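Local coordinates for protein alkaline serine protease AL20 (Nesterenkonia abyssinica, PDB 3CP7) that hydrolyses peptide bonds as a secreted, thermostable serine protease of alkaline type with a trypsin-like fold, at residues A[115-121]-A[202-208]; A[86-90]-A[154-158]; A[168-173]-A[185-189]; A[142-148]-A[159-164]; A[27-33]-A[104-109]. All blocks are in the same frame, centred on the assembly; numbering follows the deposited sequence.

Overall arrangement
Interaction 3 lies at the buried centre of the chain, about 5 Å from its middle, and holds the hairpin that carries the probable catalytic serine; interactions 1, 2, 4 and 5 lie 14 or 15 Å out. Backbone and amide hydrogen bonds dominate interaction 3. Its neighbour, interaction 4, belongs to the same sheet but relies on a disulfide, a methionine and bridging waters. Interactions 1 and 2 share Arg121, whose guanidinium bonds Ser156 O and Thr157 O. Interaction 2 is the smallest, a surface meeting of two loops through one carboxylate. Interaction 5, across the molecule from interactions 2 and 4, packs a short helix against a turn of the first barrel.

Interaction 1 of 5, residues A[115-121]-A[202-208]; sequences IAFNQPR and YFGSGAQ
The start of the C-terminal helix 205-214 docks on segment 115-121, with Gln208 lying over the ring of Phe117. CA of Gln208 stands 3.5 Å from the centroid of the Phe117 ring, 12° off its normal, a CH-pi contact over one face. CG of Gln208 is anti to its backbone N (chi1 -177°), which carries the side chain on across the same ring with the amide plane nearly parallel to it. The ring of Phe203 is almost parallel to that of Phe117 but slid aside, centroids 5.8 Å apart, so that they barely overlap. CD1 of Ile115 meets CE2 of Phe203 at 3.8 Å. Segment 115-121 lies in the connection between the two beta barrels of the trypsin-like fold, and a helix at the chain end is a regular element of that fold. Asn118 N donates to Phe203 O at 2.8 Å, in the carbonyl plane. Tyr202 OH donates to Gln119 O at 2.7 Å, with that oxygen at the ring edge. Water 1 joins Asn118 OD1 to Ser205 N, water 3 joins the same OD1 to Tyr202 OH, and water 2 links Asn118 ND2 to Gln208 OE1. Gln119 folds back and its NE2 donates to Phe117 O at 2.9 Å. The Arg121 guanidinium passes Tyr202 obliquely, NH1 3.8 Å from CD2, and bonds Ser156 O and Thr157 O.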
# COMPACT_ATOMS: atom_id res chain seq x y z
N ILE A 115 -12.21 -14.55 -5.64
CA ILE A 115 -12.41 -13.11 -5.65
C ILE A 115 -12.43 -12.67 -7.11
O ILE A 115 -11.66 -13.18 -7.93
CB ILE A 115 -11.34 -12.39 -4.79
CG1 ILE A 115 -11.60 -10.88 -4.69
CG2 ILE A 115 -9.92 -12.71 -5.29
CD1 ILE A 115 -10.75 -10.20 -3.62
N ALA A 116 -13.32 -11.74 -7.42
CA ALA A 116 -13.57 -11.30 -8.80
C ALA A 116 -13.49 -9.78 -8.91
O ALA A 116 -13.87 -9.05 -7.98
CB ALA A 116 -14.93 -11.79 -9.30
N PHE A 117 -13.02 -9.32 -10.06
CA PHE A 117 -12.85 -7.89 -10.33
C PHE A 117 -13.40 -7.55 -11.70
O PHE A 117 -13.54 -8.43 -12.57
CB PHE A 117 -11.37 -7.51 -10.27
CG PHE A 117 -10.69 -8.00 -9.02
CD1 PHE A 117 -10.75 -7.25 -7.85
CD2 PHE A 117 -10.01 -9.21 -9.02
CE1 PHE A 117 -10.14 -7.70 -6.69
CE2 PHE A 117 -9.37 -9.66 -7.86
CZ PHE A 117 -9.43 -8.91 -6.70
N ASN A 118 -13.68 -6.27 -11.90
CA ASN A 118 -14.15 -5.78 -13.21
C ASN A 118 -15.35 -6.55 -13.72
O ASN A 118 -15.43 -6.92 -14.90
CB ASN A 118 -12.99 -5.73 -14.22
CG ASN A 118 -11.99 -4.66 -13.86
OD1 ASN A 118 -12.35 -3.51 -13.64
ND2 ASN A 118 -10.73 -5.04 -13.76
N GLN A 119 -16.28 -6.77 -12.80
CA GLN A 119 -17.55 -7.42 -13.09
C GLN A 119 -18.63 -6.36 -13.35
O GLN A 119 -18.44 -5.20 -13.01
CB GLN A 119 -17.94 -8.32 -11.93
CG GLN A 119 -16.92 -9.42 -11.64
CD GLN A 119 -16.72 -10.34 -12.83
OE1 GLN A 119 -17.67 -10.96 -13.31
NE2 GLN A 119 -15.49 -10.44 -13.32
N PRO A 120 -19.76 -6.76 -13.96
CA PRO A 120 -20.81 -5.77 -14.18
C PRO A 120 -21.30 -5.11 -12.89
O PRO A 120 -21.24 -5.72 -11.81
CB PRO A 120 -21.94 -6.59 -14.81
CG PRO A 120 -21.24 -7.72 -15.47
CD PRO A 120 -20.13 -8.07 -14.51
N ARG A 121 -21.77 -3.88 -13.02
CA ARG A 121 -22.52 -3.22 -11.97
C ARG A 121 -23.94 -3.77 -11.90
O ARG A 121 -24.44 -4.35 -12.88
CB ARG A 121 -22.55 -1.70 -12.22
CG ARG A 121 -21.17 -1.06 -12.22
CD ARG A 121 -21.22 0.45 -12.47
NE ARG A 121 -21.82 1.19 -11.35
CZ ARG A 121 -21.18 1.50 -10.22
NH1 ARG A 121 -19.93 1.11 -10.03
NH2 ARG A 121 -21.80 2.16 -9.25
N TYR A 202 -16.65 -0.46 -5.65
CA TYR A 202 -16.52 -1.24 -6.87
C TYR A 202 -15.17 -1.96 -6.89
O TYR A 202 -14.12 -1.35 -6.68
CB TYR A 202 -16.69 -0.35 -8.12
CG TYR A 202 -16.64 -1.15 -9.40
CD1 TYR A 202 -15.49 -1.15 -10.19
CD2 TYR A 202 -17.73 -1.93 -9.79
CE1 TYR A 202 -15.44 -1.91 -11.35
CE2 TYR A 202 -17.67 -2.69 -10.96
CZ TYR A 202 -16.53 -2.66 -11.73
OH TYR A 202 -16.47 -3.42 -12.88
N PHE A 203 -15.20 -3.27 -7.13
CA PHE A 203 -13.95 -4.02 -7.25
C PHE A 203 -13.46 -3.94 -8.69
O PHE A 203 -13.86 -4.75 -9.55
CB PHE A 203 -14.14 -5.48 -6.80
CG PHE A 203 -13.83 -5.73 -5.33
CD1 PHE A 203 -13.88 -4.71 -4.36
CD2 PHE A 203 -13.53 -7.02 -4.92
CE1 PHE A 203 -13.57 -4.99 -3.01
CE2 PHE A 203 -13.26 -7.30 -3.56
CZ PHE A 203 -13.28 -6.29 -2.62
N GLY A 204 -12.62 -2.95 -8.96
CA GLY A 204 -12.08 -2.74 -10.29
C GLY A 204 -10.60 -3.06 -10.35
O GLY A 204 -10.12 -3.90 -9.60
N SER A 205 -9.88 -2.36 -11.22
CA SER A 205 -8.46 -2.64 -11.41
C SER A 205 -7.61 -2.22 -10.21
O SER A 205 -6.55 -2.80 -9.96
CB SER A 205 -7.94 -1.98 -12.68
OG SER A 205 -8.22 -0.59 -12.69
N GLY A 206 -8.06 -1.21 -9.47
CA GLY A 206 -7.36 -0.81 -8.24
C GLY A 206 -7.40 -1.94 -7.23
O GLY A 206 -6.36 -2.37 -6.69
N ALA A 207 -8.61 -2.45 -6.98
CA ALA A 207 -8.78 -3.56 -6.06
C ALA A 207 -8.02 -4.79 -6.56
O ALA A 207 -7.39 -5.48 -5.76
CB ALA A 207 -10.24 -3.87 -5.85
N GLN A 208 -8.05 -5.06 -7.86
CA GLN A 208 -7.37 -6.24 -8.37
C GLN A 208 -5.86 -6.17 -8.16
O GLN A 208 -5.24 -7.14 -7.72
CB GLN A 208 -7.65 -6.45 -9.85
CG GLN A 208 -7.01 -7.73 -10.36
CD GLN A 208 -7.55 -8.20 -11.67
OE1 GLN A 208 -8.16 -7.44 -12.41
NE2 GLN A 208 -7.31 -9.47 -11.98
O HOH W 1 -11.46 -0.93 -13.16
O HOH W 2 -10.02 -7.85 -14.28
O HOH W 3 -14.60 -2.49 -15.03
O HOH W 4 -16.34 -5.80 -10.12

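Interaction 2 of 5, residues A[86-90]-A[154-158]; sequences GDFEH and GSSTQ
Glu89 reaches from the loop before strand 93-97 to the backbone of Ser156, in the turn of the hairpin formed by strands 142-150 and 158-161, so the contact joins a loop of the first barrel of this trypsin-like fold to one of the second. Each side is shaped by a side-chain turn: an Asx turn in which Asp87 OD1 accepts from Glu89 N at 2.9 Å, and an ST turn in which Ser155 OG accepts from Thr157 N at 3.1 Å. The closely fitted part is the inner one, around the buried Thr157. Its CG2 touches Phe88 O at 3.6 Å, while the Thr157 hydroxyl turns to Tyr189 and that of Ser155 to Asp151. Phe88 leads its ring away from the turn to meet Tyr189 and Trp82. Water 5 is enclosed on this inner side: it donates to Glu89 O at 2.8 Å, lies 2.8 Å from Ser156 OG and comes within 2.8 Å of Tyr202 N. The outer side, by contrast, is a partly exposed rim held by one bond. There the Glu89 chain, extended beyond CG, carries its carboxylate across to the turn, with CB of Ser155 3.4 Å from OE2 of Glu89. Ser156 N donates to Glu89 OE2 at 2.9 Å (155° at the hydrogen), coming from above the carboxylate plane, 36° out of it.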
# COMPACT_ATOMS: atom_id res chain seq x y z
N GLY A 86 -9.04 9.08 2.47
CA GLY A 86 -10.32 8.58 2.97
C GLY A 86 -11.36 8.44 1.86
O GLY A 86 -12.55 8.65 2.09
N ASP A 87 -10.89 8.09 0.67
CA ASP A 87 -11.73 8.00 -0.53
C ASP A 87 -12.59 6.74 -0.46
O ASP A 87 -12.08 5.63 -0.61
CB ASP A 87 -10.82 7.94 -1.75
CG ASP A 87 -11.58 7.94 -3.07
OD1 ASP A 87 -12.82 7.82 -3.11
OD2 ASP A 87 -10.90 8.06 -4.11
N PHE A 88 -13.89 6.91 -0.26
CA PHE A 88 -14.79 5.75 -0.14
C PHE A 88 -14.90 4.92 -1.42
O PHE A 88 -15.28 3.74 -1.35
CB PHE A 88 -16.18 6.15 0.37
CG PHE A 88 -16.21 6.39 1.86
CD1 PHE A 88 -16.23 7.68 2.38
CD2 PHE A 88 -16.19 5.31 2.74
CE1 PHE A 88 -16.25 7.88 3.76
CE2 PHE A 88 -16.21 5.51 4.13
CZ PHE A 88 -16.25 6.80 4.63
N GLU A 89 -14.54 5.49 -2.58
CA GLU A 89 -14.51 4.65 -3.78
C GLU A 89 -13.51 3.50 -3.65
O GLU A 89 -13.60 2.52 -4.39
CB GLU A 89 -14.21 5.46 -5.05
CG GLU A 89 -15.35 6.37 -5.48
CD GLU A 89 -15.17 6.94 -6.87
OE1 GLU A 89 -14.02 7.04 -7.35
OE2 GLU A 89 -16.21 7.28 -7.48
N HIS A 90 -12.57 3.64 -2.71
CA HIS A 90 -11.52 2.63 -2.53
C HIS A 90 -11.42 2.17 -1.09
O HIS A 90 -10.33 1.87 -0.60
CB HIS A 90 -10.18 3.13 -3.08
CG HIS A 90 -10.26 3.50 -4.52
ND1 HIS A 90 -10.18 2.55 -5.53
CD2 HIS A 90 -10.49 4.68 -5.14
CE1 HIS A 90 -10.32 3.15 -6.70
NE2 HIS A 90 -10.53 4.43 -6.49
N GLY A 154 -23.39 9.55 -6.59
CA GLY A 154 -22.74 9.56 -7.89
C GLY A 154 -21.34 8.99 -7.95
O GLY A 154 -20.71 9.02 -9.01
N SER A 155 -20.83 8.47 -6.83
CA SER A 155 -19.54 7.79 -6.86
C SER A 155 -19.71 6.40 -7.46
O SER A 155 -20.82 5.98 -7.76
CB SER A 155 -18.93 7.71 -5.46
OG SER A 155 -19.35 6.54 -4.75
N SER A 156 -18.59 5.69 -7.61
CA SER A 156 -18.60 4.34 -8.18
C SER A 156 -19.05 3.26 -7.19
O SER A 156 -19.16 2.08 -7.56
CB SER A 156 -17.23 3.99 -8.77
OG SER A 156 -16.26 3.98 -7.74
N THR A 157 -19.31 3.63 -5.93
CA THR A 157 -19.80 2.61 -4.98
C THR A 157 -21.21 2.15 -5.37
O THR A 157 -21.89 2.78 -6.21
CB THR A 157 -19.81 3.10 -3.52
OG1 THR A 157 -20.76 4.16 -3.39
CG2 THR A 157 -18.43 3.60 -3.13
N GLN A 158 -21.63 1.03 -4.79
CA GLN A 158 -22.98 0.50 -5.00
C GLN A 158 -23.63 0.21 -3.67
O GLN A 158 -22.94 -0.07 -2.68
CB GLN A 158 -22.94 -0.78 -5.83
CG GLN A 158 -22.25 -0.65 -7.17
CD GLN A 158 -22.42 -1.90 -8.00
OE1 GLN A 158 -23.27 -1.95 -8.89
NE2 GLN A 158 -21.64 -2.93 -7.70
O HOH W 5 -16.19 2.28 -5.52

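Interaction 3 of 5, residues A[168-173]-A[185-189]; sequences SSGGPW and STNSY. With FMT (formic acid), chain C.
Ser168 O is gripped from opposite faces of its plane by two donors: Asn187 ND2 at 2.9 Å, and Gly171 N at 3.0 Å, which closes the type II turn from Ser168 to Gly171. Asn187 ties the hairpin together. Its CG lies anti to the carbonyl carbon (chi1 -61°), and from there the amide works at both ends, ND2 holding Ser168 O while OD1 takes the indole proton of Trp173 NE1 at 2.7 Å. That oxygen lies close to the indole plane, although the bond is bent to 137°; the amide and ring planes are 60° apart. The Asn187 backbone adds two more bonds: its N donates to Gly171 O, and its O receives Gly170 N at 2.8 Å, nearly straight and on a lone pair. CB of Ser185 packs over one face of the Trp173 indole, 3.7 Å from CE3, and Ser185 OG bonds Pro201 O. The turn so fixed presents Ser169, probably the nucleophile of a Ser-His-Asp triad with His41 and Asp91. Formic acid, probably from the crystallisation liquor, accepts from Ser169 OG at 2.7 Å through O2, weakly from Ser169 N at 3.3 Å, and also bonds Gly167 N and His41 NE2, consistent with an oxyanion hole built from the Gly167 and Ser169 amides. Ser188 OG bonds Asp91 OD1. Strand 172-175 lies between strands 183-191 and 124-129, Met198 of strand 197-200 touches Trp173 and Asn187, and Ser188 and Tyr189 face Phe199 in a classic bulge.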
# COMPACT_ATOMS: atom_id res chain seq x y z
N SER A 168 -20.14 -4.69 11.04
CA SER A 168 -20.30 -5.44 9.79
C SER A 168 -19.32 -4.98 8.71
O SER A 168 -19.09 -5.71 7.73
CB SER A 168 -21.74 -5.38 9.27
OG SER A 168 -22.12 -4.05 8.95
N SER A 169 -18.73 -3.80 8.87
CA SER A 169 -17.80 -3.29 7.87
C SER A 169 -16.70 -4.30 7.63
O SER A 169 -16.21 -4.94 8.56
CB SER A 169 -17.15 -1.99 8.32
OG SER A 169 -18.09 -0.93 8.34
N GLY A 170 -16.28 -4.39 6.37
CA GLY A 170 -15.24 -5.32 5.98
C GLY A 170 -15.78 -6.68 5.60
O GLY A 170 -15.06 -7.47 5.00
N GLY A 171 -17.03 -6.96 5.97
CA GLY A 171 -17.65 -8.24 5.62
C GLY A 171 -17.81 -8.39 4.11
O GLY A 171 -17.91 -7.40 3.40
N PRO A 172 -17.79 -9.63 3.62
CA PRO A 172 -17.78 -9.86 2.18
C PRO A 172 -19.13 -9.68 1.49
O PRO A 172 -20.18 -10.00 2.07
CB PRO A 172 -17.35 -11.32 2.07
CG PRO A 172 -17.88 -11.94 3.34
CD PRO A 172 -17.70 -10.88 4.39
N TRP A 173 -19.09 -9.18 0.26
CA TRP A 173 -20.21 -9.29 -0.67
C TRP A 173 -19.88 -10.40 -1.65
O TRP A 173 -18.87 -10.33 -2.35
CB TRP A 173 -20.38 -8.01 -1.48
CG TRP A 173 -20.94 -6.83 -0.76
CD1 TRP A 173 -20.87 -6.56 0.59
CD2 TRP A 173 -21.59 -5.71 -1.37
NE1 TRP A 173 -21.49 -5.35 0.85
CE2 TRP A 173 -21.92 -4.81 -0.33
CE3 TRP A 173 -21.94 -5.39 -2.69
CZ2 TRP A 173 -22.59 -3.60 -0.58
CZ3 TRP A 173 -22.60 -4.20 -2.94
CH2 TRP A 173 -22.91 -3.31 -1.89
N SER A 185 -17.14 -7.38 -3.42
CA SER A 185 -17.07 -6.09 -2.72
C SER A 185 -16.96 -6.39 -1.23
O SER A 185 -16.75 -7.55 -0.82
CB SER A 185 -18.26 -5.17 -3.04
OG SER A 185 -18.04 -3.87 -2.49
N THR A 186 -17.12 -5.34 -0.44
CA THR A 186 -16.98 -5.42 0.99
C THR A 186 -17.99 -4.42 1.59
O THR A 186 -18.29 -3.39 0.96
CB THR A 186 -15.49 -5.09 1.20
OG1 THR A 186 -14.66 -6.23 1.53
CG2 THR A 186 -15.11 -3.66 1.65
N ASN A 187 -18.56 -4.73 2.76
CA ASN A 187 -19.37 -3.74 3.47
C ASN A 187 -18.51 -2.55 3.84
O ASN A 187 -17.50 -2.72 4.51
CB ASN A 187 -19.95 -4.31 4.77
CG ASN A 187 -20.86 -5.50 4.54
OD1 ASN A 187 -21.63 -5.55 3.58
ND2 ASN A 187 -20.77 -6.49 5.44
N SER A 188 -18.91 -1.35 3.43
CA SER A 188 -18.10 -0.17 3.70
C SER A 188 -18.77 0.93 4.53
O SER A 188 -18.21 1.36 5.54
CB SER A 188 -17.53 0.39 2.39
OG SER A 188 -17.00 1.70 2.56
N TYR A 189 -19.96 1.37 4.13
CA TYR A 189 -20.58 2.50 4.81
C TYR A 189 -22.05 2.61 4.48
O TYR A 189 -22.54 1.97 3.54
CB TYR A 189 -19.86 3.80 4.43
CG TYR A 189 -20.13 4.27 3.02
CD1 TYR A 189 -19.31 3.87 1.96
CD2 TYR A 189 -21.19 5.13 2.74
CE1 TYR A 189 -19.56 4.30 0.65
CE2 TYR A 189 -21.46 5.55 1.45
CZ TYR A 189 -20.63 5.15 0.41
OH TYR A 189 -20.87 5.55 -0.89
C FMT C . -17.48 -0.70 11.51
O1 FMT C . -16.75 0.12 10.92
O2 FMT C . -18.44 -1.25 10.98

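Interaction 4 of 5, residues A[142-148]-A[159-164]; sequences HSCHGTA and GIPCNM
Gly159 O meets CA of Ala148 at 3.2 Å in a CA-H...O contact, and water 8 donates to both this carbonyl and Thr147 O. Ile160 follows, with CG1 in the position between its backbone N and carbonyl carbon (chi1 57°), leaving CG2 to rest on CA of Ala148 at 3.7 Å; CG1 packs on Trp173. Pro161 sets its CG beside His145 O, while its own carbonyl reaches His145 N only through water 7. At Cys162 the link becomes covalent: SG is bonded to SG of Cys144 at 2.1 Å. The disulfide has a positive chi3 of 64°, smaller than the usual value near 90°, which draws CB of Cys162 and CB of Cys144 to 3.4 Å. This bond pins a hairpin of the trypsin-like second barrel where its strands have splayed apart, their short axes running at 117°. Asn163 bridges by water 6, which donates to its OD1 and to Ser143 O. Met164 closes the run, curling round the disulfide with CG 3.8 Å from SG of Cys144 and, bent at chi3, bringing CE equally near; SD lies 3.6 Å from His142 O. On its other edge strand 142-150 is bonded to strand 124-129, with His142 paired to Gly129, Cys144 to Ala127 and Gly146 to Tyr125, so that it stands between that strand and 158-161.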
# COMPACT_ATOMS: atom_id res chain seq x y z
N HIS A 142 -24.47 -12.38 10.40
CA HIS A 142 -25.71 -11.96 9.76
C HIS A 142 -25.51 -11.72 8.28
O HIS A 142 -24.37 -11.62 7.80
CB HIS A 142 -26.27 -10.72 10.46
CG HIS A 142 -26.85 -11.02 11.81
ND1 HIS A 142 -28.16 -11.40 11.98
CD2 HIS A 142 -26.28 -11.06 13.03
CE1 HIS A 142 -28.38 -11.63 13.26
NE2 HIS A 142 -27.26 -11.44 13.92
N SER A 143 -26.61 -11.63 7.55
CA SER A 143 -26.56 -11.47 6.10
C SER A 143 -27.58 -10.48 5.58
O SER A 143 -28.60 -10.21 6.25
CB SER A 143 -26.75 -12.81 5.41
OG SER A 143 -28.09 -13.27 5.57
N CYS A 144 -27.31 -9.98 4.38
CA CYS A 144 -28.23 -9.14 3.62
C CYS A 144 -28.17 -9.64 2.19
O CYS A 144 -27.15 -10.19 1.77
CB CYS A 144 -27.80 -7.67 3.66
SG CYS A 144 -27.81 -6.96 5.30
N HIS A 145 -29.25 -9.45 1.45
CA HIS A 145 -29.35 -9.96 0.09
C HIS A 145 -30.11 -8.97 -0.75
O HIS A 145 -31.13 -8.43 -0.32
CB HIS A 145 -30.07 -11.31 0.08
CG HIS A 145 -29.42 -12.33 0.96
ND1 HIS A 145 -29.75 -12.49 2.29
CD2 HIS A 145 -28.43 -13.21 0.71
CE1 HIS A 145 -28.99 -13.44 2.82
NE2 HIS A 145 -28.18 -13.89 1.88
N GLY A 146 -29.62 -8.73 -1.96
CA GLY A 146 -30.31 -7.83 -2.85
C GLY A 146 -29.52 -7.44 -4.06
O GLY A 146 -28.35 -7.80 -4.21
N THR A 147 -30.18 -6.70 -4.94
CA THR A 147 -29.57 -6.20 -6.16
C THR A 147 -28.92 -4.85 -5.91
O THR A 147 -29.52 -3.96 -5.31
CB THR A 147 -30.62 -6.12 -7.29
OG1 THR A 147 -31.12 -7.44 -7.53
CG2 THR A 147 -30.02 -5.58 -8.58
N ALA A 148 -27.67 -4.72 -6.36
CA ALA A 148 -26.94 -3.47 -6.20
C ALA A 148 -27.47 -2.37 -7.11
O ALA A 148 -27.85 -2.63 -8.27
CB ALA A 148 -25.45 -3.70 -6.46
N GLY A 159 -24.96 0.27 -3.65
CA GLY A 159 -25.71 0.01 -2.44
C GLY A 159 -26.63 -1.18 -2.59
O GLY A 159 -27.15 -1.45 -3.68
N ILE A 160 -26.81 -1.90 -1.49
CA ILE A 160 -27.82 -2.96 -1.41
C ILE A 160 -28.70 -2.78 -0.18
O ILE A 160 -28.26 -2.22 0.82
CB ILE A 160 -27.18 -4.39 -1.37
CG1 ILE A 160 -26.19 -4.54 -0.19
CG2 ILE A 160 -26.52 -4.70 -2.71
CD1 ILE A 160 -25.66 -5.96 0.01
N PRO A 161 -29.95 -3.28 -0.22
CA PRO A 161 -30.76 -3.23 0.99
C PRO A 161 -30.12 -4.09 2.09
O PRO A 161 -29.80 -5.26 1.84
CB PRO A 161 -32.11 -3.82 0.55
CG PRO A 161 -31.83 -4.57 -0.71
CD PRO A 161 -30.66 -3.89 -1.36
N CYS A 162 -29.92 -3.51 3.26
CA CYS A 162 -29.18 -4.20 4.32
C CYS A 162 -29.32 -3.48 5.64
O CYS A 162 -29.04 -2.29 5.73
CB CYS A 162 -27.70 -4.25 3.95
SG CYS A 162 -26.70 -5.22 5.09
N ASN A 163 -29.72 -4.22 6.67
CA ASN A 163 -29.95 -3.64 7.98
C ASN A 163 -28.78 -3.79 8.96
O ASN A 163 -28.90 -3.43 10.12
CB ASN A 163 -31.25 -4.20 8.60
CG ASN A 163 -31.12 -5.67 8.97
OD1 ASN A 163 -30.14 -6.33 8.63
ND2 ASN A 163 -32.14 -6.19 9.65
N MET A 164 -27.64 -4.31 8.49
CA MET A 164 -26.50 -4.54 9.39
C MET A 164 -25.86 -3.23 9.86
O MET A 164 -25.80 -2.26 9.11
CB MET A 164 -25.44 -5.45 8.75
CG MET A 164 -25.92 -6.88 8.58
SD MET A 164 -24.59 -8.06 8.19
CE MET A 164 -24.21 -7.64 6.47
O HOH W 6 -28.96 -8.77 8.76
O HOH W 7 -31.18 -7.44 2.79
O HOH W 8 -30.14 -1.42 -4.15

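Interaction 5 of 5, residues A[27-33]-A[104-109]; sequences IVASANQ and TVQQQV
CG of Gln106 is anti to the backbone N (chi1 -168°) and the chain beyond is extended, whereas Gln33 bends at chi2 (-74°), which lays the two amides across each other, planes 40° apart and CD of Gln33 3.5 Å from CD of Gln106. OE1 of Gln33 also touches CG of Gln106 at 3.3 Å. On the backbone, Gln106 N donates to Gln33 O at 3.0 Å, so the carbonyl at the end of a type I turn (Ser30 to Gln33) meets an N-H in the first turn of helix 105-109. Thr104 is the N-cap of that helix, its OG1 accepting a weak bond from Gln107 N, and CB of Gln33 packs 3.2 Å from the same OG1. In the trypsin-like fold this places the helix, which follows the last strand of the first barrel, against the connection between strands 19-27 and 35-38. At the amide end of Gln106, water 9 donates to Val28 O at 2.8 Å, accepts a weak bond from Gln106 NE2 and lies 2.6 Å from Ser30 OG. On the buried side Ile27 meets two valines tip to tip, its CD1 3.7 Å from CG2 of Val109 and 3.9 Å from CG2 of Val105.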
# COMPACT_ATOMS: atom_id res chain seq x y z
N ILE A 27 -11.58 -14.76 4.28
CA ILE A 27 -10.43 -15.39 3.63
C ILE A 27 -10.68 -15.53 2.13
O ILE A 27 -11.64 -16.17 1.71
CB ILE A 27 -10.10 -16.80 4.20
CG1 ILE A 27 -9.93 -16.75 5.72
CG2 ILE A 27 -8.85 -17.37 3.53
CD1 ILE A 27 -9.82 -18.14 6.38
N VAL A 28 -9.80 -14.91 1.34
CA VAL A 28 -9.86 -15.02 -0.12
C VAL A 28 -8.67 -15.84 -0.60
O VAL A 28 -7.59 -15.79 -0.01
CB VAL A 28 -9.91 -13.63 -0.82
CG1 VAL A 28 -11.28 -12.98 -0.56
CG2 VAL A 28 -8.74 -12.72 -0.38
N ALA A 29 -8.89 -16.63 -1.65
CA ALA A 29 -7.83 -17.50 -2.18
C ALA A 29 -6.60 -16.67 -2.49
O ALA A 29 -6.71 -15.63 -3.13
CB ALA A 29 -8.30 -18.21 -3.41
N SER A 30 -5.43 -17.11 -2.03
CA SER A 30 -4.20 -16.34 -2.21
C SER A 30 -2.98 -17.23 -2.29
O SER A 30 -2.92 -18.26 -1.62
CB SER A 30 -4.01 -15.38 -1.04
OG SER A 30 -3.82 -16.09 0.18
N ALA A 31 -2.00 -16.82 -3.09
CA ALA A 31 -0.73 -17.57 -3.14
C ALA A 31 -0.12 -17.74 -1.74
O ALA A 31 0.39 -18.82 -1.40
CB ALA A 31 0.26 -16.91 -4.08
N ASN A 32 -0.17 -16.69 -0.92
CA ASN A 32 0.45 -16.79 0.40
C ASN A 32 -0.40 -17.52 1.44
O ASN A 32 0.06 -17.73 2.57
CB ASN A 32 0.90 -15.43 0.95
CG ASN A 32 -0.24 -14.44 1.16
OD1 ASN A 32 -1.40 -14.83 1.28
ND2 ASN A 32 0.11 -13.15 1.21
N GLN A 33 -1.63 -17.89 1.05
CA GLN A 33 -2.54 -18.65 1.92
C GLN A 33 -2.87 -17.92 3.23
O GLN A 33 -3.33 -18.53 4.20
CB GLN A 33 -1.97 -20.05 2.21
CG GLN A 33 -1.74 -20.89 0.96
CD GLN A 33 -3.03 -21.42 0.36
OE1 GLN A 33 -3.74 -22.21 0.99
NE2 GLN A 33 -3.33 -21.00 -0.86
N THR A 104 -0.78 -21.87 7.75
CA THR A 104 -1.41 -20.63 7.28
C THR A 104 -2.93 -20.69 7.50
O THR A 104 -3.51 -21.77 7.64
CB THR A 104 -1.14 -20.42 5.80
OG1 THR A 104 -1.65 -21.54 5.08
CG2 THR A 104 0.36 -20.25 5.51
N VAL A 105 -3.57 -19.53 7.51
CA VAL A 105 -5.00 -19.51 7.81
C VAL A 105 -5.82 -20.28 6.77
O VAL A 105 -6.81 -20.93 7.10
CB VAL A 105 -5.53 -18.06 8.01
CG1 VAL A 105 -5.76 -17.34 6.66
CG2 VAL A 105 -6.80 -18.07 8.82
N GLN A 106 -5.40 -20.20 5.50
CA GLN A 106 -6.13 -20.90 4.44
C GLN A 106 -5.97 -22.41 4.58
O GLN A 106 -6.90 -23.15 4.30
CB GLN A 106 -5.70 -20.39 3.05
CG GLN A 106 -6.61 -20.86 1.92
CD GLN A 106 -6.29 -20.24 0.56
OE1 GLN A 106 -6.57 -20.84 -0.48
NE2 GLN A 106 -5.76 -19.03 0.57
N GLN A 107 -4.78 -22.85 5.01
CA GLN A 107 -4.53 -24.27 5.28
C GLN A 107 -5.32 -24.74 6.50
O GLN A 107 -5.86 -25.86 6.51
CB GLN A 107 -3.04 -24.51 5.48
CG GLN A 107 -2.24 -24.54 4.19
CD GLN A 107 -2.50 -25.79 3.38
OE1 GLN A 107 -3.21 -25.75 2.37
NE2 GLN A 107 -1.93 -26.92 3.81
N GLN A 108 -5.37 -23.90 7.52
CA GLN A 108 -6.13 -24.19 8.74
C GLN A 108 -7.61 -24.42 8.44
O GLN A 108 -8.21 -25.40 8.87
CB GLN A 108 -5.99 -23.01 9.72
CG GLN A 108 -6.94 -23.08 10.92
CD GLN A 108 -6.59 -24.20 11.87
OE1 GLN A 108 -5.42 -24.50 12.09
NE2 GLN A 108 -7.61 -24.82 12.44
N VAL A 109 -8.19 -23.47 7.71
CA VAL A 109 -9.62 -23.52 7.45
C VAL A 109 -9.96 -24.50 6.32
O VAL A 109 -11.05 -25.06 6.29
CB VAL A 109 -10.18 -22.08 7.19
CG1 VAL A 109 -11.61 -22.11 6.74
CG2 VAL A 109 -10.05 -21.25 8.46
O HOH W 9 -5.71 -16.60 1.95